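Local coordinates for protein GDP-L-fucose synthase (Campylobacter jejuni subsp. jejuni serotype O:2, PDB 7M13) that binds NADPH and acts as a GDP-D-glycero-L-gluco-heptose synthase for the capsular polysaccharide, and belongs to the fucose synthase subfamily of Rossmann-fold epimerases and dehydratases, at residues C72-V77 / G180-L185; G21-E26 / I245-L250; A78-F83 / L133-Y138. All blocks are in the same frame, centred on the assembly; numbering follows the deposited sequence.

Contact 1: C72-V77 / G180-L185; sequences CGAANV and GKSRVL. With NAP (NADP nicotinamide-adenine-dinucleotide phosphate), chain E.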
loop_
_atom_site.group_PDB
_atom_site.type_symbol
_atom_site.label_atom_id
_atom_site.label_comp_id
_atom_site.label_asym_id
_atom_site.label_seq_id
_atom_site.Cartn_x
_atom_site.Cartn_y
_atom_site.Cartn_z
ATOM N N CYS B 72 12.466 -8.944 5.397
ATOM C CA CYS B 72 11.592 -10.039 5.853
ATOM C C CYS B 72 12.322 -11.362 5.622
ATOM O O CYS B 72 12.594 -11.692 4.450
ATOM C CB CYS B 72 10.287 -9.995 5.077
ATOM S SG CYS B 72 9.093 -11.245 5.595
ATOM N N GLY B 73 12.632 -12.076 6.695
ATOM C CA GLY B 73 13.286 -13.398 6.616
ATOM C C GLY B 73 12.615 -14.413 7.516
ATOM O O GLY B 73 11.722 -14.035 8.282
ATOM N N ALA B 74 13.026 -15.679 7.438
ATOM C CA ALA B 74 12.441 -16.776 8.242
ATOM C C ALA B 74 12.475 -16.398 9.722
ATOM O O ALA B 74 11.461 -16.624 10.398
ATOM C CB ALA B 74 13.191 -18.066 8.008
ATOM N N ALA B 75 13.595 -15.858 10.202
ATOM C CA ALA B 75 13.872 -15.670 11.648
ATOM C C ALA B 75 12.948 -14.596 12.230
ATOM O O ALA B 75 12.483 -14.756 13.378
ATOM C CB ALA B 75 15.311 -15.292 11.870
ATOM N N ASN B 76 12.723 -13.509 11.483
ATOM C CA ASN B 76 12.049 -12.304 12.027
ATOM C C ASN B 76 10.620 -12.202 11.511
ATOM O O ASN B 76 10.059 -11.112 11.665
ATOM C CB ASN B 76 12.823 -11.017 11.742
ATOM C CG ASN B 76 12.877 -10.585 10.292
ATOM O OD1 ASN B 76 12.399 -11.283 9.395
ATOM N ND2 ASN B 76 13.443 -9.407 10.066
ATOM N N VAL B 77 10.051 -13.288 10.977
ATOM C CA VAL B 77 8.733 -13.302 10.282
ATOM C C VAL B 77 7.639 -12.821 11.241
ATOM O O VAL B 77 6.638 -12.312 10.753
ATOM C CB VAL B 77 8.405 -14.677 9.660
ATOM C CG1 VAL B 77 8.034 -15.711 10.710
ATOM C CG2 VAL B 77 7.307 -14.574 8.609
ATOM N N GLY B 180 20.834 -17.595 9.711
ATOM C CA GLY B 180 19.386 -17.490 9.971
ATOM C C GLY B 180 18.807 -16.146 9.543
ATOM O O GLY B 180 17.802 -15.741 10.141
ATOM N N LYS B 181 19.414 -15.467 8.565
ATOM C CA LYS B 181 18.898 -14.176 8.021
ATOM C C LYS B 181 18.188 -14.435 6.685
ATOM O O LYS B 181 17.817 -13.467 6.012
ATOM C CB LYS B 181 20.033 -13.163 7.829
ATOM C CG LYS B 181 20.713 -12.698 9.114
ATOM C CD LYS B 181 19.808 -11.905 10.038
ATOM C CE LYS B 181 19.681 -12.502 11.423
ATOM N NZ LYS B 181 20.532 -11.802 12.413
ATOM N N SER B 182 18.012 -15.697 6.288
ATOM C CA SER B 182 17.409 -16.047 4.974
ATOM C C SER B 182 18.210 -15.366 3.857
ATOM O O SER B 182 17.641 -15.102 2.778
ATOM C CB SER B 182 15.950 -15.654 4.922
ATOM O OG SER B 182 15.211 -16.303 5.953
ATOM N N ARG B 183 19.498 -15.099 4.084
ATOM C CA ARG B 183 20.399 -14.661 2.991
ATOM C C ARG B 183 21.008 -15.917 2.387
ATOM O O ARG B 183 22.103 -16.333 2.857
ATOM C CB ARG B 183 21.419 -13.668 3.525
ATOM C CG ARG B 183 20.746 -12.386 3.977
ATOM C CD ARG B 183 21.737 -11.324 4.311
ATOM N NE ARG B 183 21.020 -10.210 4.909
ATOM C CZ ARG B 183 20.744 -9.057 4.304
ATOM N NH1 ARG B 183 20.092 -8.127 4.989
ATOM N NH2 ARG B 183 21.151 -8.815 3.063
ATOM N N VAL B 184 20.296 -16.507 1.421
ATOM C CA VAL B 184 20.429 -17.953 1.078
ATOM C C VAL B 184 21.875 -18.195 0.634
ATOM O O VAL B 184 22.512 -19.122 1.171
ATOM C CB VAL B 184 19.418 -18.403 0.001
ATOM C CG1 VAL B 184 19.746 -19.781 -0.555
ATOM C CG2 VAL B 184 17.992 -18.372 0.527
ATOM N N LEU B 185 22.378 -17.432 -0.343
ATOM C CA LEU B 185 23.680 -17.782 -0.967
ATOM C C LEU B 185 24.809 -17.450 0.003
ATOM O O LEU B 185 25.652 -18.301 0.261
ATOM C CB LEU B 185 23.819 -17.107 -2.334
ATOM C CG LEU B 185 24.897 -17.661 -3.262
ATOM C CD1 LEU B 185 25.091 -19.162 -3.087
ATOM C CD2 LEU B 185 24.601 -17.343 -4.714
HETATM P PA NAP E . 20.309 -4.736 3.769
HETATM O O1A NAP E . 19.318 -5.460 4.632
HETATM O O2A NAP E . 21.648 -5.398 3.552
HETATM O O5B NAP E . 20.620 -3.297 4.314
HETATM C C5B NAP E . 19.564 -2.411 4.682
HETATM C C4B NAP E . 20.209 -1.176 5.228
HETATM O O4B NAP E . 19.147 -0.234 5.513
HETATM C C3B NAP E . 20.986 -1.383 6.545
HETATM O O3B NAP E . 22.309 -0.878 6.401
HETATM C C2B NAP E . 20.144 -0.642 7.577
HETATM O O2B NAP E . 20.915 0.014 8.585
HETATM C C1B NAP E . 19.463 0.421 6.723
HETATM N N9A NAP E . 18.246 0.900 7.344
HETATM C C8A NAP E . 17.133 0.187 7.672
HETATM N N7A NAP E . 16.235 0.876 8.334
HETATM C C5A NAP E . 16.802 2.127 8.462
HETATM C C6A NAP E . 16.348 3.304 9.083
HETATM N N6A NAP E . 15.194 3.402 9.753
HETATM N N1A NAP E . 17.172 4.374 9.035
HETATM C C2A NAP E . 18.343 4.268 8.392
HETATM N N3A NAP E . 18.873 3.207 7.780
HETATM C C4A NAP E . 18.044 2.158 7.862
HETATM O O3 NAP E . 19.631 -4.454 2.349
HETATM P PN NAP E . 19.900 -5.182 0.969
HETATM O O1N NAP E . 19.837 -6.642 1.195
HETATM O O2N NAP E . 21.117 -4.572 0.396
HETATM O O5D NAP E . 18.604 -4.713 0.137
HETATM C C5D NAP E . 18.642 -3.554 -0.665
HETATM C C4D NAP E . 17.306 -3.418 -1.337
HETATM O O4D NAP E . 17.083 -4.551 -2.221
HETATM C C3D NAP E . 16.104 -3.368 -0.384
HETATM O O3D NAP E . 15.085 -2.497 -0.894
HETATM C C2D NAP E . 15.662 -4.805 -0.387
HETATM O O2D NAP E . 14.320 -4.992 0.050
HETATM C C1D NAP E . 15.863 -5.185 -1.840
HETATM N N1N NAP E . 15.949 -6.653 -1.999
HETATM C C2N NAP E . 16.944 -7.384 -1.412
HETATM C C3N NAP E . 16.950 -8.735 -1.498
HETATM C C7N NAP E . 17.999 -9.580 -0.867
HETATM O O7N NAP E . 18.033 -10.798 -1.139
HETATM N N7N NAP E . 18.863 -8.991 -0.045
HETATM C C4N NAP E . 15.935 -9.418 -2.274
HETATM C C5N NAP E . 14.938 -8.581 -2.904
HETATM C C6N NAP E . 14.931 -7.300 -2.697
HETATM P P2B NAP E . 21.519 -0.827 9.827
HETATM O O1X NAP E . 22.694 -1.549 9.231
HETATM O O2X NAP E . 20.475 -1.684 10.394
HETATM O O3X NAP E . 21.927 0.267 10.833
HETATM O O HOH W 1 15.849 -15.349 8.534
#

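Contact 2: G21-E26 / I245-L250; sequences GTALVE and IHSDDL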
loop_
_atom_site.group_PDB
_atom_site.type_symbol
_atom_site.label_atom_id
_atom_site.label_comp_id
_atom_site.label_asym_id
_atom_site.label_seq_id
_atom_site.Cartn_x
_atom_site.Cartn_y
_atom_site.Cartn_z
ATOM N N GLY B 21 23.817 -1.222 -0.824
ATOM C CA GLY B 21 24.366 0.119 -0.608
ATOM C C GLY B 21 25.878 0.080 -0.681
ATOM O O GLY B 21 26.452 0.973 -1.311
ATOM N N THR B 22 26.491 -0.943 -0.093
ATOM C CA THR B 22 27.971 -1.025 -0.102
ATOM C C THR B 22 28.427 -1.178 -1.553
ATOM O O THR B 22 29.424 -0.554 -1.946
ATOM C CB THR B 22 28.473 -2.166 0.776
ATOM O OG1 THR B 22 28.081 -1.928 2.127
ATOM C CG2 THR B 22 29.972 -2.292 0.651
ATOM N N ALA B 23 27.790 -2.053 -2.345
ATOM C CA ALA B 23 28.128 -2.266 -3.753
ATOM C C ALA B 23 27.935 -0.977 -4.560
ATOM O O ALA B 23 28.735 -0.676 -5.449
ATOM C CB ALA B 23 27.303 -3.392 -4.340
ATOM N N LEU B 24 26.886 -0.201 -4.293
ATOM C CA LEU B 24 26.683 1.047 -5.046
ATOM C C LEU B 24 27.797 2.047 -4.701
ATOM O O LEU B 24 28.316 2.685 -5.639
ATOM C CB LEU B 24 25.307 1.624 -4.726
ATOM C CG LEU B 24 24.194 1.017 -5.545
ATOM C CD1 LEU B 24 22.871 1.275 -4.845
ATOM C CD2 LEU B 24 24.193 1.576 -6.948
ATOM N N VAL B 25 28.107 2.184 -3.418
ATOM C CA VAL B 25 29.185 3.129 -3.008
ATOM C C VAL B 25 30.456 2.733 -3.758
ATOM O O VAL B 25 31.063 3.604 -4.380
ATOM C CB VAL B 25 29.415 3.170 -1.495
ATOM C CG1 VAL B 25 30.674 3.983 -1.186
ATOM C CG2 VAL B 25 28.249 3.735 -0.706
ATOM N N GLU B 26 30.849 1.462 -3.707
ATOM C CA GLU B 26 32.140 1.035 -4.336
ATOM C C GLU B 26 32.116 1.218 -5.855
ATOM O O GLU B 26 33.127 1.659 -6.439
ATOM C CB GLU B 26 32.456 -0.409 -3.960
ATOM C CG GLU B 26 32.838 -0.550 -2.504
ATOM C CD GLU B 26 33.046 -1.989 -2.061
ATOM O OE1 GLU B 26 32.668 -2.919 -2.835
ATOM O OE2 GLU B 26 33.544 -2.174 -0.927
ATOM N N ILE B 245 21.128 -12.496 -7.938
ATOM C CA ILE B 245 21.816 -11.392 -8.636
ATOM C C ILE B 245 22.945 -10.943 -7.717
ATOM O O ILE B 245 22.713 -10.744 -6.517
ATOM C CB ILE B 245 20.865 -10.250 -9.067
ATOM C CG1 ILE B 245 21.608 -9.227 -9.931
ATOM C CG2 ILE B 245 20.157 -9.617 -7.868
ATOM C CD1 ILE B 245 20.746 -8.111 -10.508
ATOM N N HIS B 246 24.127 -10.816 -8.301
ATOM C CA HIS B 246 25.307 -10.317 -7.579
ATOM C C HIS B 246 25.156 -8.810 -7.416
ATOM O O HIS B 246 24.769 -8.138 -8.386
ATOM C CB HIS B 246 26.560 -10.717 -8.350
ATOM C CG HIS B 246 27.828 -10.459 -7.618
ATOM N ND1 HIS B 246 28.399 -9.212 -7.563
ATOM C CD2 HIS B 246 28.623 -11.289 -6.896
ATOM C CE1 HIS B 246 29.514 -9.280 -6.846
ATOM N NE2 HIS B 246 29.688 -10.562 -6.436
ATOM N N SER B 247 25.595 -8.289 -6.284
ATOM C CA SER B 247 25.433 -6.851 -5.984
ATOM C C SER B 247 26.222 -5.964 -6.962
ATOM O O SER B 247 25.814 -4.800 -7.124
ATOM C CB SER B 247 25.735 -6.581 -4.578
ATOM O OG SER B 247 27.077 -6.961 -4.292
ATOM N N ASP B 248 27.277 -6.442 -7.630
ATOM C CA ASP B 248 27.931 -5.633 -8.686
ATOM C C ASP B 248 27.008 -5.496 -9.900
ATOM O O ASP B 248 27.027 -4.438 -10.544
ATOM C CB ASP B 248 29.291 -6.193 -9.108
ATOM C CG ASP B 248 30.412 -5.938 -8.121
ATOM O OD1 ASP B 248 30.234 -5.102 -7.201
ATOM O OD2 ASP B 248 31.461 -6.600 -8.285
ATOM N N ASP B 249 26.262 -6.553 -10.244
ATOM C CA ASP B 249 25.251 -6.505 -11.316
ATOM C C ASP B 249 24.097 -5.594 -10.873
ATOM O O ASP B 249 23.641 -4.818 -11.717
ATOM C CB ASP B 249 24.794 -7.907 -11.729
ATOM C CG ASP B 249 25.583 -8.524 -12.894
ATOM O OD1 ASP B 249 26.156 -7.760 -13.717
ATOM O OD2 ASP B 249 25.579 -9.764 -12.990
ATOM N N LEU B 250 23.669 -5.659 -9.615
ATOM C CA LEU B 250 22.637 -4.730 -9.105
ATOM C C LEU B 250 23.154 -3.291 -9.227
ATOM O O LEU B 250 22.449 -2.420 -9.759
ATOM C CB LEU B 250 22.265 -5.072 -7.662
ATOM C CG LEU B 250 21.217 -4.140 -7.079
ATOM C CD1 LEU B 250 20.408 -4.843 -6.007
ATOM C CD2 LEU B 250 21.851 -2.871 -6.538
#

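Contact 3: A78-F83 / L133-Y138; sequences AQRADF and LEYGAY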
loop_
_atom_site.group_PDB
_atom_site.type_symbol
_atom_site.label_atom_id
_atom_site.label_comp_id
_atom_site.label_asym_id
_atom_site.label_seq_id
_atom_site.Cartn_x
_atom_site.Cartn_y
_atom_site.Cartn_z
ATOM N N ALA B 78 7.836 -12.879 12.564
ATOM C CA ALA B 78 6.824 -12.382 13.535
ATOM C C ALA B 78 6.605 -10.866 13.430
ATOM O O ALA B 78 5.559 -10.389 13.932
ATOM C CB ALA B 78 7.229 -12.759 14.945
ATOM N N GLN B 79 7.564 -10.121 12.879
ATOM C CA GLN B 79 7.544 -8.636 12.835
ATOM C C GLN B 79 6.595 -8.141 11.724
ATOM O O GLN B 79 6.934 -7.190 11.006
ATOM C CB GLN B 79 8.964 -8.111 12.669
ATOM C CG GLN B 79 9.849 -8.340 13.893
ATOM C CD GLN B 79 11.173 -7.624 13.809
ATOM O OE1 GLN B 79 12.224 -8.272 13.764
ATOM N NE2 GLN B 79 11.158 -6.290 13.772
ATOM N N ARG B 80 5.380 -8.673 11.679
ATOM C CA ARG B 80 4.447 -8.449 10.554
ATOM C C ARG B 80 4.063 -6.971 10.471
ATOM O O ARG B 80 3.956 -6.416 9.375
ATOM C CB ARG B 80 3.192 -9.287 10.781
ATOM C CG ARG B 80 2.361 -9.502 9.543
ATOM C CD ARG B 80 1.334 -10.599 9.810
ATOM N NE ARG B 80 0.567 -11.001 8.643
ATOM C CZ ARG B 80 0.994 -11.846 7.726
ATOM N NH1 ARG B 80 2.198 -12.368 7.813
ATOM N NH2 ARG B 80 0.202 -12.180 6.742
ATOM N N ALA B 81 3.804 -6.301 11.582
ATOM C CA ALA B 81 3.459 -4.860 11.580
ATOM C C ALA B 81 4.685 -4.043 11.193
ATOM O O ALA B 81 4.555 -3.069 10.440
ATOM C CB ALA B 81 2.984 -4.424 12.953
ATOM N N ASP B 82 5.852 -4.348 11.756
ATOM C CA ASP B 82 7.070 -3.569 11.500
ATOM C C ASP B 82 7.371 -3.594 10.005
ATOM O O ASP B 82 7.805 -2.568 9.483
ATOM C CB ASP B 82 8.223 -4.076 12.357
ATOM C CG ASP B 82 7.967 -4.120 13.852
ATOM O OD1 ASP B 82 7.054 -3.385 14.332
ATOM O OD2 ASP B 82 8.698 -4.919 14.537
ATOM N N PHE B 83 7.183 -4.728 9.349
ATOM C CA PHE B 83 7.548 -4.835 7.921
ATOM C C PHE B 83 6.781 -3.804 7.099
ATOM O O PHE B 83 7.302 -3.276 6.099
ATOM C CB PHE B 83 7.265 -6.210 7.329
ATOM C CG PHE B 83 8.107 -7.299 7.905
ATOM C CD1 PHE B 83 7.529 -8.512 8.143
ATOM C CD2 PHE B 83 9.444 -7.112 8.179
ATOM C CE1 PHE B 83 8.266 -9.540 8.692
ATOM C CE2 PHE B 83 10.178 -8.143 8.753
ATOM C CZ PHE B 83 9.585 -9.347 8.982
ATOM N N LEU B 133 -0.641 -12.714 -2.174
ATOM C CA LEU B 133 0.778 -12.758 -1.840
ATOM C C LEU B 133 1.013 -13.954 -0.908
ATOM O O LEU B 133 0.042 -14.404 -0.267
ATOM C CB LEU B 133 1.148 -11.445 -1.142
ATOM C CG LEU B 133 0.891 -10.141 -1.902
ATOM C CD1 LEU B 133 1.335 -8.986 -1.020
ATOM C CD2 LEU B 133 1.625 -10.112 -3.237
ATOM N N GLU B 134 2.254 -14.385 -0.831
ATOM C CA GLU B 134 2.734 -15.422 0.132
ATOM C C GLU B 134 2.463 -14.920 1.550
ATOM O O GLU B 134 2.717 -13.735 1.850
ATOM C CB GLU B 134 4.223 -15.692 -0.063
ATOM C CG GLU B 134 4.697 -16.921 0.698
ATOM C CD GLU B 134 5.219 -16.606 2.092
ATOM O OE1 GLU B 134 4.963 -17.425 3.023
ATOM O OE2 GLU B 134 5.886 -15.533 2.254
ATOM N N TYR B 135 1.956 -15.782 2.416
ATOM C CA TYR B 135 1.465 -15.377 3.746
ATOM C C TYR B 135 2.569 -14.737 4.605
ATOM O O TYR B 135 2.362 -13.663 5.223
ATOM C CB TYR B 135 0.872 -16.581 4.464
ATOM C CG TYR B 135 0.240 -16.141 5.739
ATOM C CD1 TYR B 135 -1.041 -15.636 5.714
ATOM C CD2 TYR B 135 0.946 -16.119 6.926
ATOM C CE1 TYR B 135 -1.636 -15.139 6.853
ATOM C CE2 TYR B 135 0.363 -15.627 8.091
ATOM C CZ TYR B 135 -0.939 -15.153 8.036
ATOM O OH TYR B 135 -1.603 -14.677 9.118
ATOM N N GLY B 136 3.735 -15.363 4.716
ATOM C CA GLY B 136 4.782 -14.854 5.607
ATOM C C GLY B 136 5.240 -13.462 5.206
ATOM O O GLY B 136 5.515 -12.610 6.100
ATOM N N ALA B 137 5.289 -13.188 3.916
ATOM C CA ALA B 137 5.829 -11.911 3.400
ATOM C C ALA B 137 4.677 -11.001 2.975
ATOM O O ALA B 137 4.899 -10.037 2.240
ATOM C CB ALA B 137 6.795 -12.176 2.276
ATOM N N TYR B 138 3.468 -11.267 3.448
ATOM C CA TYR B 138 2.266 -10.537 2.966
ATOM C C TYR B 138 2.405 -9.037 3.221
ATOM O O TYR B 138 2.137 -8.191 2.336
ATOM C CB TYR B 138 1.061 -11.116 3.705
ATOM C CG TYR B 138 -0.299 -10.519 3.432
ATOM C CD1 TYR B 138 -1.014 -10.781 2.265
ATOM C CD2 TYR B 138 -0.896 -9.697 4.378
ATOM C CE1 TYR B 138 -2.290 -10.270 2.064
ATOM C CE2 TYR B 138 -2.178 -9.202 4.199
ATOM C CZ TYR B 138 -2.869 -9.477 3.039
ATOM O OH TYR B 138 -4.135 -8.976 2.884
HETATM O O HOH W 2 4.891 -11.685 8.627
#

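Contact 1: C72-V77 / G180-L185
Ser182 reaches across to the backbone of Ala74, and this direct hydrogen bond joins two loops at the surface of the Rossmann-fold enzyme. The amide N of Ala74 gives its hydrogen to Ser182 OG over 2.7 Å in an almost straight line (170°). With chi1 at -59°, OG sits beside the serine's own backbone N and opposite its carbonyl carbon, and from there it faces the start of the type I turn that runs from Ala74 to Val77.

A second link goes through water. One molecule accepts from Ala75 N at 2.8 Å and donates to Gly180 O at 2.6 Å, so successive amides of the turn are met first by a hydroxyl and then by a water.

Packing is confined to small groups. Ala75 CB lies 3.1 Å from Gly180 O, and Ala74 CB rests alongside the serine hydroxyl. The side chain of Asn76 turns back into its own loop instead: its OD1 accepts from Gly73 N at 2.8 Å, while its ND2 bonds to Pro71 O, which ties the turn to the residues preceding it.

Arg183 of the same segment serves the cofactor. Placed at the N-cap of helix 184-199, it stretches out from CG to NE and spans the diphosphate. Its NH1 donates to NADP O1A at 2.8 Å and its NH2 to O1N at 3.2 Å, one bond to each phosphate. Beyond it, Leu185 is packed against helix 335-347.

The two loops are thus joined chiefly by polar links between backbone amides and oxygens, one of them relayed by water. Arg183 follows Ser182 directly, so the loop contact adjoins a cofactor-binding arginine, whose guanidinium would be expected to offset the charge of both phosphates.

Contact 2: G21-E26 / I245-L250
Ala23 and Ser247, both buried, are the pair whose CA atoms lie nearest across the two segments, 5.8 Å apart. Helix 19-30 is the first of the Rossmann fold, continuing from the glycine-rich nucleotide-binding loop; helix 247-260 starts directly after strand 241-246. The tight part is a single methyl group: Ala23 CB touches Ser247 O at 3.5 Å and Ser247 CB at 3.6 Å. With chi1 at 60°, Ser247 OG stands between its own backbone N and carbonyl carbon, which brings it too within 3.6 Å of Ala23 CB. Just before it, His246 caps its helix, ND1 accepting from Asp248 N at 3.0 Å.

On the more exposed side the fit is looser. Asp248 OD1 comes no nearer to Ala23 CB than 4.4 Å, and it stands 5.5 Å from Glu26 OE1, a like charge. Each carboxylate has its own partner: Asp248 OD1 accepts from Asn27 ND2, and Glu26 OE2 forms a salt bridge with Lys174.

No hydrogen bond crosses between the segments. The close approach rests on the Ala23 methyl against the backbone oxygen and small side chain of Ser247, while the outside partners, Lys174 above all, may ease any repulsion between the acids.

Contact 3: A78-F83 / L133-Y138
Arg80 lays its guanidinium over one face of the Tyr135 ring in a cation-pi stack, where helix 80-100 of the Rossmann fold meets the loop leading into helix 138-158. The group centres are 4.1 Å apart and the planes only 21° from parallel, with NH2 over the ring and offset toward its rim. The two side chains as a whole run at about a right angle to each other.

The same guanidinium grips the backbone of the residue it stacks on. NH1 and NH2 both donate end-on to Tyr135 O, at 2.9 and 3.0 Å, with the oxygen lying in the guanidinium plane; the bonds are bent because they share one acceptor. Two torsions make this possible. Arg80 has CG opposite its backbone N (chi1 -162°) and then runs extended to NE, carrying the charge away from its helix. Tyr135, with chi1 -174°, keeps its ring beside its own carbonyl carbon, so that face and oxygen serve one cation. Tyr135 O also takes the amide of Tyr138 at 3.2 Å, closing the type I turn. Tyr138 CB comes to 3.3 Å from Arg80 NH2.

The turn is braced within its own segment by the Glu134 carboxylate, met from above its plane by two successive amides, with Gly136 N donating to OE1 and Ala137 N to OE2.

The second subunit closes over this region: Tyr135 OH bonds to Ser272 O of that subunit, and Asp82 bonds to its Tyr158 and Gln157. The contact therefore belongs to the dimer interface as well as to the fold of one chain.

One water also bridges the segments, accepting from Arg80 NH1 at 2.9 Å and donating to Gly136 O at 2.8 Å.

Overall arrangement
Contacts 1 and 3 are neighbours, centres about 12 Å apart, because 72-77 runs straight on into 78-83. Phe83 joins them: its CZ lies 3.2 Å from Asn76 O and its CE1 3.6 Å from Cys72 SG. Contact 2 stands apart, its centre about 20 Å from that of contact 1 and about 26 Å from that of contact 3. The cofactor lies between contacts 1 and 2: Arg183 binds its diphosphate, and the Ser247 side chain is about 7 Å from it. Phe140, predicted to occupy the proton donor/acceptor position, has its side chain about 8 Å from Gly73 and 7 Å from that of Tyr138. Contact 3 also meets the second subunit.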